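Local coordinates for protein tryptophan decarboxylase 1 (Oryza sativa subsp. japonica, PDB 6KHO) that catalyses the pyridoxal-phosphate-dependent decarboxylation of L-tryptophan to tryptamine and of 5-hydroxy-L-tryptophan to serotonin, and works as a homodimer, at residues A[109-114]-A[390-395]; A[117-122]-A[381-386]; A[141-146]-A[338-343]; A[329-334]-A[403-408]. All blocks are in the same frame, centred on the assembly; numbering follows the deposited sequence.

Contact 1. Residues A[109-114]-A[390-395]; sequences SAAAIA and WMVMRT
Ala111 and Val392 mark the nearest backbone approach of two helical segments, with 5.4 Å between their CA atoms. The axes of 110-114, on helix 110-122, and 390-395, on helix 386-420, come within 8.0 Å and run roughly antiparallel, at 143°. Small residues on 109-114 allow this closeness. Ala111 points its CB at the backbone of the other helix, 3.8 Å from Met391 O. That carbonyl also accepts from Thr395 OG1 and from Thr395 N within its own helix. Val392 CG2 lies anti to the carbonyl carbon and meets Ala112 CB at 3.5 Å. The same methyl lies 3.5 Å from Ser109 OG. Ser109 is the N-cap of its helix: OG accepts from Ala112 N and is also hydrogen-bonded to Met333 O. Met391 lays CB and SD beside Ala111 O. Thr395 OG1 has a further partner in Thr80 OG1 of the second subunit. The chemistry is thus mostly apolar between the two helices; the buried hydroxyls find polar partners in their own segments or outside.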
loop_
_atom_site.group_PDB
_atom_site.type_symbol
_atom_site.label_atom_id
_atom_site.label_comp_id
_atom_site.label_asym_id
_atom_site.label_seq_id
_atom_site.Cartn_x
_atom_site.Cartn_y
_atom_site.Cartn_z
ATOM N N SER A 109 17.617 -7.073 4.019
ATOM C CA SER A 109 18.944 -7.170 3.426
ATOM C C SER A 109 19.383 -5.796 2.946
ATOM O O SER A 109 18.554 -4.930 2.641
ATOM C CB SER A 109 18.975 -8.170 2.261
ATOM O OG SER A 109 18.177 -7.724 1.163
ATOM N N ALA A 110 20.704 -5.611 2.876
ATOM C CA ALA A 110 21.243 -4.335 2.407
ATOM C C ALA A 110 20.785 -4.026 0.986
ATOM O O ALA A 110 20.474 -2.872 0.667
ATOM C CB ALA A 110 22.769 -4.348 2.492
ATOM N N ALA A 111 20.709 -5.049 0.125
ATOM C CA ALA A 111 20.265 -4.824 -1.249
ATOM C C ALA A 111 18.826 -4.318 -1.297
ATOM O O ALA A 111 18.500 -3.436 -2.101
ATOM C CB ALA A 111 20.399 -6.105 -2.074
ATOM N N ALA A 112 17.955 -4.864 -0.448
ATOM C CA ALA A 112 16.551 -4.463 -0.480
ATOM C C ALA A 112 16.364 -3.050 0.047
ATOM O O ALA A 112 15.591 -2.270 -0.519
ATOM C CB ALA A 112 15.693 -5.441 0.327
ATOM N N ILE A 113 17.059 -2.708 1.135
ATOM C CA ILE A 113 17.000 -1.346 1.663
ATOM C C ILE A 113 17.551 -0.356 0.641
ATOM O O ILE A 113 16.972 0.714 0.423
ATOM C CB ILE A 113 17.759 -1.253 2.998
ATOM C CG1 ILE A 113 17.093 -2.149 4.048
ATOM C CG2 ILE A 113 17.780 0.182 3.478
ATOM C CD1 ILE A 113 18.020 -2.489 5.228
ATOM N N ALA A 114 18.668 -0.706 -0.007
ATOM C CA ALA A 114 19.229 0.132 -1.064
ATOM C C ALA A 114 18.227 0.342 -2.188
ATOM O O ALA A 114 18.008 1.475 -2.643
ATOM C CB ALA A 114 20.515 -0.503 -1.610
ATOM N N TRP A 390 14.058 -7.142 -7.412
ATOM C CA TRP A 390 15.085 -7.479 -8.401
ATOM C C TRP A 390 16.488 -7.339 -7.812
ATOM O O TRP A 390 17.355 -8.192 -8.033
ATOM C CB TRP A 390 14.925 -6.595 -9.639
ATOM C CG TRP A 390 16.101 -6.643 -10.573
ATOM C CD1 TRP A 390 16.417 -7.646 -11.446
ATOM C CD2 TRP A 390 17.129 -5.648 -10.711
ATOM N NE1 TRP A 390 17.584 -7.339 -12.114
ATOM C CE2 TRP A 390 18.042 -6.121 -11.680
ATOM C CE3 TRP A 390 17.375 -4.413 -10.095
ATOM C CZ2 TRP A 390 19.169 -5.390 -12.072
ATOM C CZ3 TRP A 390 18.497 -3.676 -10.494
ATOM C CH2 TRP A 390 19.381 -4.176 -11.473
ATOM N N MET A 391 16.726 -6.285 -7.033
ATOM C CA MET A 391 18.065 -6.081 -6.477
ATOM C C MET A 391 18.464 -7.211 -5.533
ATOM O O MET A 391 19.640 -7.593 -5.472
ATOM C CB MET A 391 18.125 -4.747 -5.757
ATOM C CG MET A 391 18.304 -3.578 -6.701
ATOM S SD MET A 391 19.005 -2.175 -5.816
ATOM C CE MET A 391 19.270 -1.057 -7.190
ATOM N N VAL A 392 17.507 -7.739 -4.772
ATOM C CA VAL A 392 17.799 -8.857 -3.878
ATOM C C VAL A 392 18.216 -10.084 -4.686
ATOM O O VAL A 392 19.246 -10.714 -4.404
ATOM C CB VAL A 392 16.579 -9.154 -2.980
ATOM C CG1 VAL A 392 16.694 -10.542 -2.355
ATOM C CG2 VAL A 392 16.449 -8.081 -1.907
ATOM N N MET A 393 17.422 -10.443 -5.699
ATOM C CA MET A 393 17.747 -11.610 -6.516
ATOM C C MET A 393 19.010 -11.386 -7.342
ATOM O O MET A 393 19.846 -12.292 -7.460
ATOM C CB MET A 393 16.574 -11.962 -7.438
ATOM C CG MET A 393 15.411 -12.675 -6.743
ATOM S SD MET A 393 13.998 -13.022 -7.830
ATOM C CE MET A 393 13.463 -11.362 -8.278
ATOM N N ARG A 394 19.167 -10.189 -7.922
ATOM C CA ARG A 394 20.318 -9.920 -8.786
ATOM C C ARG A 394 21.624 -9.903 -7.997
ATOM O O ARG A 394 22.658 -10.363 -8.493
ATOM C CB ARG A 394 20.135 -8.588 -9.528
ATOM C CG ARG A 394 21.307 -8.194 -10.470
ATOM C CD ARG A 394 21.485 -9.289 -11.521
ATOM N NE ARG A 394 22.413 -8.973 -12.610
ATOM C CZ ARG A 394 23.540 -9.636 -12.828
ATOM N NH1 ARG A 394 23.888 -10.613 -12.006
ATOM N NH2 ARG A 394 24.325 -9.315 -13.850
ATOM N N THR A 395 21.610 -9.376 -6.773
ATOM C CA THR A 395 22.861 -9.244 -6.032
ATOM C C THR A 395 23.245 -10.556 -5.345
ATOM O O THR A 395 24.409 -10.967 -5.395
ATOM C CB THR A 395 22.755 -8.102 -5.009
ATOM O OG1 THR A 395 22.308 -6.905 -5.662
ATOM C CG2 THR A 395 24.117 -7.823 -4.344
#

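Contact 2. Residues A[117-122]-A[381-386]; sequences LIASAM and GRRFRG
The Arg383 guanidinium receives Ser120 at its edge, and the Phe384 ring receives Met122 CE likewise. Ser120 OG accepts from Arg383 NH1 at 3.0 Å, with an N-H...O angle of 143° and the oxygen 17° out of the guanidinium plane. A bend at chi3 (54°) turns the otherwise extended Arg383 chain toward the helix. NH1 also reaches its strongest partner, Leu336 O of the second subunit; a long, weak ion pair joins NH2 to Asp116. With alanine here, Ser120 OG and Leu336 O of the second subunit would probably lose this donor, and the loop one direct tie to the helix. Ala119 CB touches both loop residues, 3.7 Å from Arg383 NH2 and 3.5 Å from the backbone carbonyl Phe384 O. Met122 CE lies 4.1 Å from Phe384 CD2. A water accepts from Phe384 N at 2.9 Å and donates weakly to Ala119 O. Phe384 centres an inverse gamma turn just before helix 386-420. The N of Gly381, earlier in the same loop, is hydrogen-bonded to the phosphate of the cofactor seated in the other subunit. In this fold-type I decarboxylase the contact is consistent with holding the phosphate-binding loop against the helix at the dimer interface.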
loop_
_atom_site.group_PDB
_atom_site.type_symbol
_atom_site.label_atom_id
_atom_site.label_comp_id
_atom_site.label_asym_id
_atom_site.label_seq_id
_atom_site.Cartn_x
_atom_site.Cartn_y
_atom_site.Cartn_z
ATOM N N LEU A 117 15.375 2.609 -1.053
ATOM C CA LEU A 117 15.853 3.988 -0.982
ATOM C C LEU A 117 15.902 4.628 -2.366
ATOM O O LEU A 117 15.452 5.767 -2.557
ATOM C CB LEU A 117 17.231 4.015 -0.315
ATOM C CG LEU A 117 18.120 5.254 -0.410
ATOM C CD1 LEU A 117 17.465 6.472 0.221
ATOM C CD2 LEU A 117 19.477 4.954 0.243
ATOM N N ILE A 118 16.438 3.907 -3.348
ATOM C CA ILE A 118 16.500 4.451 -4.702
ATOM C C ILE A 118 15.093 4.696 -5.246
ATOM O O ILE A 118 14.817 5.744 -5.846
ATOM C CB ILE A 118 17.341 3.523 -5.598
ATOM C CG1 ILE A 118 18.808 3.604 -5.137
ATOM C CG2 ILE A 118 17.228 3.941 -7.059
ATOM C CD1 ILE A 118 19.747 2.524 -5.705
ATOM N N ALA A 119 14.165 3.769 -4.992
ATOM C CA ALA A 119 12.804 3.955 -5.481
ATOM C C ALA A 119 12.151 5.169 -4.834
ATOM O O ALA A 119 11.455 5.940 -5.509
ATOM C CB ALA A 119 11.979 2.690 -5.238
ATOM N N SER A 120 12.400 5.379 -3.535
ATOM C CA SER A 120 11.828 6.526 -2.829
ATOM C C SER A 120 12.362 7.841 -3.367
ATOM O O SER A 120 11.658 8.854 -3.334
ATOM C CB SER A 120 12.149 6.462 -1.331
ATOM O OG SER A 120 11.472 5.412 -0.699
ATOM N N ALA A 121 13.607 7.855 -3.844
ATOM C CA ALA A 121 14.176 9.109 -4.318
ATOM C C ALA A 121 13.717 9.438 -5.732
ATOM O O ALA A 121 13.410 10.599 -6.039
ATOM C CB ALA A 121 15.703 9.042 -4.245
ATOM N N MET A 122 13.692 8.440 -6.615
ATOM C CA MET A 122 13.172 8.672 -7.956
ATOM C C MET A 122 11.676 8.961 -7.911
ATOM O O MET A 122 11.176 9.824 -8.650
ATOM C CB MET A 122 13.491 7.465 -8.836
ATOM C CG MET A 122 15.018 7.297 -8.986
ATOM S SD MET A 122 15.483 6.091 -10.236
ATOM C CE MET A 122 14.485 4.694 -9.737
ATOM N N GLY A 381 -2.213 5.021 -8.196
ATOM C CA GLY A 381 -0.774 5.160 -8.068
ATOM C C GLY A 381 -0.125 3.963 -7.395
ATOM O O GLY A 381 -0.778 3.142 -6.746
ATOM N N ARG A 382 1.196 3.852 -7.563
ATOM C CA ARG A 382 1.958 2.759 -6.967
ATOM C C ARG A 382 3.443 3.090 -7.027
ATOM O O ARG A 382 3.902 3.717 -7.986
ATOM C CB ARG A 382 1.685 1.422 -7.684
ATOM C CG ARG A 382 1.936 1.443 -9.206
ATOM C CD ARG A 382 1.104 0.382 -9.945
ATOM N NE ARG A 382 1.075 -0.881 -9.218
ATOM C CZ ARG A 382 2.056 -1.777 -9.249
ATOM N NH1 ARG A 382 3.134 -1.550 -9.994
ATOM N NH2 ARG A 382 1.955 -2.898 -8.550
ATOM N N ARG A 383 4.173 2.657 -5.994
ATOM C CA ARG A 383 5.624 2.741 -5.902
ATOM C C ARG A 383 6.291 1.743 -6.846
ATOM O O ARG A 383 5.703 0.748 -7.265
ATOM C CB ARG A 383 6.108 2.420 -4.478
ATOM C CG ARG A 383 5.913 3.514 -3.458
ATOM C CD ARG A 383 6.417 3.053 -2.076
ATOM N NE ARG A 383 7.803 2.587 -2.121
ATOM C CZ ARG A 383 8.863 3.367 -1.983
ATOM N NH1 ARG A 383 8.722 4.683 -1.784
ATOM N NH2 ARG A 383 10.073 2.829 -2.037
ATOM N N PHE A 384 7.563 2.015 -7.135
ATOM C CA PHE A 384 8.450 1.123 -7.884
ATOM C C PHE A 384 8.972 0.024 -6.946
ATOM O O PHE A 384 10.138 -0.002 -6.549
ATOM C CB PHE A 384 9.575 1.964 -8.482
ATOM C CG PHE A 384 10.480 1.236 -9.449
ATOM C CD1 PHE A 384 10.277 -0.099 -9.781
ATOM C CD2 PHE A 384 11.553 1.908 -10.012
ATOM C CE1 PHE A 384 11.126 -0.743 -10.665
ATOM C CE2 PHE A 384 12.408 1.274 -10.897
ATOM C CZ PHE A 384 12.199 -0.052 -11.218
ATOM N N ARG A 385 8.070 -0.898 -6.576
ATOM C CA ARG A 385 8.437 -1.993 -5.674
ATOM C C ARG A 385 9.256 -3.070 -6.353
ATOM O O ARG A 385 9.930 -3.841 -5.665
ATOM C CB ARG A 385 7.204 -2.677 -5.077
ATOM C CG ARG A 385 6.299 -1.772 -4.292
ATOM C CD ARG A 385 5.381 -2.550 -3.322
ATOM N NE ARG A 385 5.113 -1.622 -2.242
ATOM C CZ ARG A 385 4.063 -0.815 -2.205
ATOM N NH1 ARG A 385 3.132 -0.908 -3.154
ATOM N NH2 ARG A 385 3.941 0.062 -1.201
ATOM N N GLY A 386 9.188 -3.163 -7.678
ATOM C CA GLY A 386 9.963 -4.175 -8.372
ATOM C C GLY A 386 11.455 -4.020 -8.167
ATOM O O GLY A 386 12.188 -5.008 -8.206
HETATM O O HOH W 1 8.491 4.772 -6.704
#

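Contact 3. Residues A[141-146]-A[338-343]; sequences LALDWL and CTCLYV
Tyr342 and Leu143 lie alongside each other, pointing opposite ways, so the phenol end reaches the helix backbone while the leucine reaches toward the strand. Tyr342 OH donates to Leu143 O at 2.7 Å. The donor lies in the carbonyl plane, on a lone pair, with a C=O...O angle of 120°. The carbonyl oxygen in turn lies at the edge of the tyrosine ring, near its plane. Leu143 CD2 packs 3.8 Å from Tyr342 CZ. The same methyl lies 3.8 Å from Cys340 CB, so one branch serves two strand residues.

Leu146 comes at a slant to Tyr342. Its CG is anti to the backbone N (chi1 176°), which carries CD2 toward the strand. There CD2 meets Cys340 SG at 3.8 Å. Leu146 CB lies 3.4 Å from Tyr342 OH, so the hydroxyl is bordered by carbon on this side. Cys340 points toward the helix, and its sulfur touches the CD2 methyls of both leucines.

The helix segment crosses strand 339-343 at 78°, with the axes 10.1 Å apart. This strand lies between 168-172 and 323-326 in the mixed seven-stranded sheet of the large domain. Helix 133-149 therefore covers one face of that sheet. Apolar packing supplies most of the contact. The one hydrogen bond across the contact gives the buried phenol hydroxyl an acceptor and holds the phenol end against the helix backbone.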
loop_
_atom_site.group_PDB
_atom_site.type_symbol
_atom_site.label_atom_id
_atom_site.label_comp_id
_atom_site.label_asym_id
_atom_site.label_seq_id
_atom_site.Cartn_x
_atom_site.Cartn_y
_atom_site.Cartn_z
ATOM N N LEU A 141 9.563 -8.445 -14.697
ATOM C CA LEU A 141 10.747 -9.299 -14.721
ATOM C C LEU A 141 11.021 -9.912 -13.351
ATOM O O LEU A 141 11.330 -11.105 -13.250
ATOM C CB LEU A 141 11.959 -8.496 -15.210
ATOM C CG LEU A 141 13.318 -9.196 -15.261
ATOM C CD1 LEU A 141 13.323 -10.223 -16.362
ATOM C CD2 LEU A 141 14.413 -8.181 -15.515
ATOM N N ALA A 142 10.912 -9.114 -12.282
ATOM C CA ALA A 142 11.125 -9.649 -10.937
ATOM C C ALA A 142 10.105 -10.735 -10.614
ATOM O O ALA A 142 10.447 -11.767 -10.027
ATOM C CB ALA A 142 11.054 -8.528 -9.890
ATOM N N LEU A 143 8.848 -10.523 -10.989
ATOM C CA LEU A 143 7.837 -11.552 -10.754
ATOM C C LEU A 143 8.178 -12.835 -11.499
ATOM O O LEU A 143 8.033 -13.940 -10.961
ATOM C CB LEU A 143 6.465 -11.041 -11.183
ATOM C CG LEU A 143 5.826 -10.027 -10.237
ATOM C CD1 LEU A 143 4.759 -9.229 -10.969
ATOM C CD2 LEU A 143 5.257 -10.759 -9.005
ATOM N N ASP A 144 8.617 -12.701 -12.747
ATOM C CA ASP A 144 8.987 -13.862 -13.547
ATOM C C ASP A 144 10.174 -14.603 -12.940
ATOM O O ASP A 144 10.170 -15.837 -12.869
ATOM C CB ASP A 144 9.299 -13.417 -14.970
ATOM C CG ASP A 144 9.280 -14.565 -15.941
ATOM O OD1 ASP A 144 10.332 -15.218 -16.122
ATOM O OD2 ASP A 144 8.201 -14.829 -16.493
ATOM N N TRP A 145 11.215 -13.867 -12.525
ATOM C CA TRP A 145 12.357 -14.501 -11.876
ATOM C C TRP A 145 11.928 -15.271 -10.635
ATOM O O TRP A 145 12.375 -16.400 -10.412
ATOM C CB TRP A 145 13.402 -13.456 -11.475
ATOM C CG TRP A 145 14.286 -12.927 -12.561
ATOM C CD1 TRP A 145 14.117 -13.032 -13.916
ATOM C CD2 TRP A 145 15.489 -12.172 -12.363
ATOM N NE1 TRP A 145 15.148 -12.386 -14.568
ATOM C CE2 TRP A 145 16.003 -11.857 -13.635
ATOM C CE3 TRP A 145 16.182 -11.741 -11.227
ATOM C CZ2 TRP A 145 17.184 -11.123 -13.801
ATOM C CZ3 TRP A 145 17.351 -11.020 -11.390
ATOM C CH2 TRP A 145 17.838 -10.713 -12.670
ATOM N N LEU A 146 11.109 -14.648 -9.782
ATOM C CA LEU A 146 10.647 -15.329 -8.568
ATOM C C LEU A 146 9.802 -16.557 -8.904
ATOM O O LEU A 146 9.914 -17.605 -8.247
ATOM C CB LEU A 146 9.847 -14.356 -7.695
ATOM C CG LEU A 146 9.207 -14.957 -6.432
ATOM C CD1 LEU A 146 10.274 -15.568 -5.504
ATOM C CD2 LEU A 146 8.401 -13.881 -5.697
ATOM N N CYS A 338 5.987 -5.884 0.348
ATOM C CA CYS A 338 6.228 -6.644 -0.872
ATOM C C CYS A 338 5.477 -7.980 -0.840
ATOM O O CYS A 338 5.970 -8.952 -0.261
ATOM C CB CYS A 338 7.728 -6.889 -1.061
ATOM S SG CYS A 338 8.126 -7.690 -2.668
ATOM N N THR A 339 4.290 -8.037 -1.440
ATOM C CA THR A 339 3.541 -9.286 -1.580
ATOM C C THR A 339 3.332 -9.542 -3.060
ATOM O O THR A 339 2.918 -8.636 -3.788
ATOM C CB THR A 339 2.183 -9.223 -0.869
ATOM O OG1 THR A 339 2.386 -8.944 0.518
ATOM C CG2 THR A 339 1.425 -10.560 -1.011
ATOM N N CYS A 340 3.619 -10.763 -3.504
ATOM C CA CYS A 340 3.522 -11.124 -4.912
ATOM C C CYS A 340 2.279 -11.976 -5.130
ATOM O O CYS A 340 2.103 -12.989 -4.454
ATOM C CB CYS A 340 4.777 -11.878 -5.356
ATOM S SG CYS A 340 6.251 -10.807 -5.227
ATOM N N LEU A 341 1.428 -11.562 -6.068
ATOM C CA LEU A 341 0.233 -12.311 -6.444
ATOM C C LEU A 341 0.388 -12.822 -7.867
ATOM O O LEU A 341 0.715 -12.042 -8.765
ATOM C CB LEU A 341 -1.015 -11.426 -6.353
ATOM C CG LEU A 341 -2.262 -11.974 -7.059
ATOM C CD1 LEU A 341 -2.753 -13.251 -6.347
ATOM C CD2 LEU A 341 -3.348 -10.914 -7.104
ATOM N N TYR A 342 0.128 -14.113 -8.076
ATOM C CA TYR A 342 0.159 -14.739 -9.395
ATOM C C TYR A 342 -1.219 -15.300 -9.709
ATOM O O TYR A 342 -1.864 -15.880 -8.834
ATOM C CB TYR A 342 1.189 -15.877 -9.462
ATOM C CG TYR A 342 2.619 -15.422 -9.262
ATOM C CD1 TYR A 342 3.171 -15.353 -7.989
ATOM C CD2 TYR A 342 3.411 -15.047 -10.349
ATOM C CE1 TYR A 342 4.489 -14.935 -7.797
ATOM C CE2 TYR A 342 4.735 -14.632 -10.172
ATOM C CZ TYR A 342 5.265 -14.581 -8.896
ATOM O OH TYR A 342 6.563 -14.162 -8.708
ATOM N N VAL A 343 -1.674 -15.122 -10.955
ATOM C CA VAL A 343 -2.976 -15.627 -11.383
ATOM C C VAL A 343 -2.816 -16.349 -12.713
ATOM O O VAL A 343 -1.957 -15.999 -13.528
ATOM C CB VAL A 343 -4.035 -14.500 -11.494
ATOM C CG1 VAL A 343 -4.191 -13.762 -10.149
ATOM C CG2 VAL A 343 -3.678 -13.518 -12.587
#

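Contact 4. Residues A[329-334]-A[403-408]; sequences HKWLMT and EHIRSD. With CA (calcium ion), chain F; PLP (pyridoxal-5'-phosphate), chain C.
Trp331 gives two polar groups to segment 403-408 of helix 386-420. Its NE1 donates to the anti lone pair of Asp408 OD2 at 2.8 Å, with an angle of 159° at the hydrogen. Indole and carboxylate are nearly coplanar, 6° apart. Trp331 O accepts from His404 NE2 at 3.0 Å; the donor sits above the carbonyl plane, the oxygen in the imidazole plane. Asp408 OD1 binds the calcium ion at 2.4 Å, while OD2 takes the indole N-H and a bond from water 4. Five waters also bind the calcium ion; water 4 and water 2, which is close to His404 ND1 and donates to His404 O, link both residues to it. An apolar group lies over one face of each ring: Ile405 CD1 makes a CH-pi contact over the Trp331 five-membered ring, and Met333 CE lies 3.6 Å from the His404 ring centroid. Replacing Trp331 with leucine would probably cost Asp408 OD2 its indole donor and Ile405 CD1 its aromatic face. Neighbouring Lys330 is covalently joined through NZ to cofactor C4A at 1.4 Å, consistent with the internal aldimine expected of this family. The contact thus ties the backbone beside the cofactor lysine to a helix whose aspartate binds calcium.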
loop_
_atom_site.group_PDB
_atom_site.type_symbol
_atom_site.label_atom_id
_atom_site.label_comp_id
_atom_site.label_asym_id
_atom_site.label_seq_id
_atom_site.Cartn_x
_atom_site.Cartn_y
_atom_site.Cartn_z
ATOM N N HIS A 329 8.370 -9.975 1.787
ATOM C CA HIS A 329 8.668 -9.205 2.992
ATOM C C HIS A 329 8.505 -10.015 4.270
ATOM O O HIS A 329 8.725 -9.474 5.359
ATOM C CB HIS A 329 7.849 -7.898 3.045
ATOM C CG HIS A 329 6.391 -8.064 3.364
ATOM N ND1 HIS A 329 5.407 -7.425 2.640
ATOM C CD2 HIS A 329 5.752 -8.717 4.367
ATOM C CE1 HIS A 329 4.224 -7.704 3.161
ATOM N NE2 HIS A 329 4.406 -8.488 4.209
ATOM N N LYS A 330 8.151 -11.293 4.172
ATOM C CA LYS A 330 8.276 -12.178 5.321
ATOM C C LYS A 330 9.657 -12.812 5.304
ATOM O O LYS A 330 10.563 -12.342 5.993
ATOM C CB LYS A 330 7.189 -13.257 5.315
ATOM C CG LYS A 330 5.806 -12.692 5.470
ATOM C CD LYS A 330 5.291 -12.870 6.862
ATOM C CE LYS A 330 3.804 -13.122 6.821
ATOM N NZ LYS A 330 3.113 -12.315 7.838
ATOM N N TRP A 331 9.845 -13.830 4.465
ATOM C CA TRP A 331 11.010 -14.706 4.549
ATOM C C TRP A 331 11.923 -14.619 3.323
ATOM O O TRP A 331 12.668 -15.564 3.046
ATOM C CB TRP A 331 10.523 -16.149 4.759
ATOM C CG TRP A 331 11.496 -17.090 5.422
ATOM C CD1 TRP A 331 12.730 -16.790 5.945
ATOM C CD2 TRP A 331 11.307 -18.495 5.625
ATOM N NE1 TRP A 331 13.313 -17.932 6.466
ATOM C CE2 TRP A 331 12.461 -18.989 6.272
ATOM C CE3 TRP A 331 10.262 -19.389 5.323
ATOM C CZ2 TRP A 331 12.599 -20.336 6.622
ATOM C CZ3 TRP A 331 10.403 -20.716 5.664
ATOM C CH2 TRP A 331 11.560 -21.180 6.308
ATOM N N LEU A 332 11.907 -13.520 2.573
ATOM C CA LEU A 332 12.811 -13.448 1.422
ATOM C C LEU A 332 13.606 -12.139 1.405
ATOM O O LEU A 332 13.883 -11.566 0.342
ATOM C CB LEU A 332 12.047 -13.652 0.114
ATOM C CG LEU A 332 12.869 -14.264 -1.025
ATOM C CD1 LEU A 332 13.270 -15.693 -0.675
ATOM C CD2 LEU A 332 12.114 -14.211 -2.355
ATOM N N MET A 333 13.980 -11.646 2.591
ATOM C CA MET A 333 14.985 -10.581 2.763
ATOM C C MET A 333 14.643 -9.293 2.021
ATOM O O MET A 333 15.540 -8.542 1.628
ATOM C CB MET A 333 16.371 -11.061 2.331
ATOM C CG MET A 333 17.017 -11.989 3.354
ATOM S SD MET A 333 18.553 -12.693 2.745
ATOM C CE MET A 333 17.920 -13.837 1.569
ATOM N N THR A 334 13.358 -9.017 1.835
ATOM C CA THR A 334 12.892 -7.812 1.159
ATOM C C THR A 334 12.048 -7.014 2.145
ATOM O O THR A 334 11.026 -7.512 2.621
ATOM C CB THR A 334 12.068 -8.180 -0.079
ATOM O OG1 THR A 334 12.849 -8.996 -0.973
ATOM C CG2 THR A 334 11.621 -6.938 -0.807
ATOM N N GLU A 403 20.228 -20.978 0.587
ATOM C CA GLU A 403 20.949 -21.259 1.829
ATOM C C GLU A 403 20.413 -20.421 2.985
ATOM O O GLU A 403 20.475 -20.856 4.138
ATOM C CB GLU A 403 22.452 -21.045 1.633
ATOM C CG GLU A 403 23.358 -21.487 2.807
ATOM C CD GLU A 403 22.870 -22.743 3.559
ATOM O OE1 GLU A 403 22.583 -23.787 2.919
ATOM O OE2 GLU A 403 22.788 -22.687 4.808
ATOM N N HIS A 404 19.858 -19.238 2.699
ATOM C CA HIS A 404 19.193 -18.444 3.731
ATOM C C HIS A 404 17.963 -19.170 4.284
ATOM O O HIS A 404 17.772 -19.235 5.504
ATOM C CB HIS A 404 18.840 -17.057 3.164
ATOM C CG HIS A 404 17.544 -16.482 3.666
ATOM N ND1 HIS A 404 17.403 -15.948 4.930
ATOM C CD2 HIS A 404 16.343 -16.321 3.056
ATOM C CE1 HIS A 404 16.170 -15.502 5.085
ATOM N NE2 HIS A 404 15.503 -15.719 3.963
ATOM N N ILE A 405 17.127 -19.740 3.412
ATOM C CA ILE A 405 16.010 -20.565 3.888
ATOM C C ILE A 405 16.527 -21.725 4.735
ATOM O O ILE A 405 16.048 -21.966 5.851
ATOM C CB ILE A 405 15.166 -21.087 2.708
ATOM C CG1 ILE A 405 14.525 -19.945 1.911
ATOM C CG2 ILE A 405 14.111 -22.104 3.199
ATOM C CD1 ILE A 405 13.548 -19.106 2.700
ATOM N N ARG A 406 17.509 -22.464 4.211
ATOM C CA ARG A 406 17.940 -23.713 4.841
ATOM C C ARG A 406 18.619 -23.472 6.185
ATOM O O ARG A 406 18.463 -24.271 7.117
ATOM C CB ARG A 406 18.871 -24.472 3.897
ATOM C CG ARG A 406 18.160 -24.950 2.642
ATOM C CD ARG A 406 19.112 -25.457 1.568
ATOM N NE ARG A 406 18.381 -26.169 0.523
ATOM C CZ ARG A 406 18.818 -26.333 -0.724
ATOM N NH1 ARG A 406 19.992 -25.838 -1.095
ATOM N NH2 ARG A 406 18.077 -26.992 -1.603
ATOM N N SER A 407 19.394 -22.392 6.303
ATOM C CA SER A 407 20.051 -22.113 7.573
ATOM C C SER A 407 19.046 -21.688 8.637
ATOM O O SER A 407 19.233 -22.005 9.818
ATOM C CB SER A 407 21.145 -21.056 7.386
ATOM O OG SER A 407 20.614 -19.847 6.870
ATOM N N ASP A 408 17.962 -21.002 8.246
ATOM C CA ASP A 408 16.909 -20.691 9.214
ATOM C C ASP A 408 16.212 -21.956 9.683
ATOM O O ASP A 408 15.879 -22.090 10.869
ATOM C CB ASP A 408 15.872 -19.743 8.607
ATOM C CG ASP A 408 16.354 -18.315 8.552
ATOM O OD1 ASP A 408 17.416 -18.039 9.135
ATOM O OD2 ASP A 408 15.665 -17.473 7.941
HETATM CA CA CA F . 18.983 -16.279 9.031
HETATM N N1 PLP C . -1.460 -14.854 5.749
HETATM C C2 PLP C . -0.392 -15.550 6.278
HETATM C C2A PLP C . -0.302 -17.041 6.179
HETATM C C3 PLP C . 0.624 -14.862 6.923
HETATM O O3 PLP C . 1.683 -15.556 7.444
HETATM C C4 PLP C . 0.578 -13.477 7.025
HETATM C C4A PLP C . 1.823 -12.711 7.369
HETATM C C5 PLP C . -0.497 -12.778 6.495
HETATM C C6 PLP C . -1.521 -13.474 5.858
HETATM C C5A PLP C . -0.505 -11.271 6.651
HETATM O O4P PLP C . -1.460 -10.624 5.843
HETATM P P PLP C . -1.268 -9.071 5.404
HETATM O O1P PLP C . -0.940 -8.219 6.599
HETATM O O2P PLP C . -2.557 -8.642 4.748
HETATM O O3P PLP C . -0.120 -8.912 4.423
HETATM O O HOH W 2 18.947 -16.839 6.729
HETATM O O HOH W 3 20.662 -17.717 8.903
HETATM O O HOH W 4 16.927 -15.166 8.309
HETATM O O HOH W 5 18.573 -15.279 11.119
HETATM O O HOH W 6 20.187 -14.289 8.246
#

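How the contacts relate
From the N terminus, helix 110-122 supplies the first segment of contact 1, then that of contact 2; helix 133-149 supplies the first segment of contact 3. Residues 329-334 open contact 4 before strand 339-343 closes contact 3. Residues 381-386 then close contact 2, and helix 386-420 closes contacts 1 and 4 in turn. The loop of contact 1 encloses that of contact 2, which encloses that of contact 3. Contact 4 crosses all three. Ala112 packs on Thr334 between contacts 1 and 4, while Met393 links contact 1 to the helix of contact 3. His329 ND1 and Cys338 N connect contacts 4 and 3. Together they tie the dimer-facing helix, central sheet, cofactor lysine and helix 386-420.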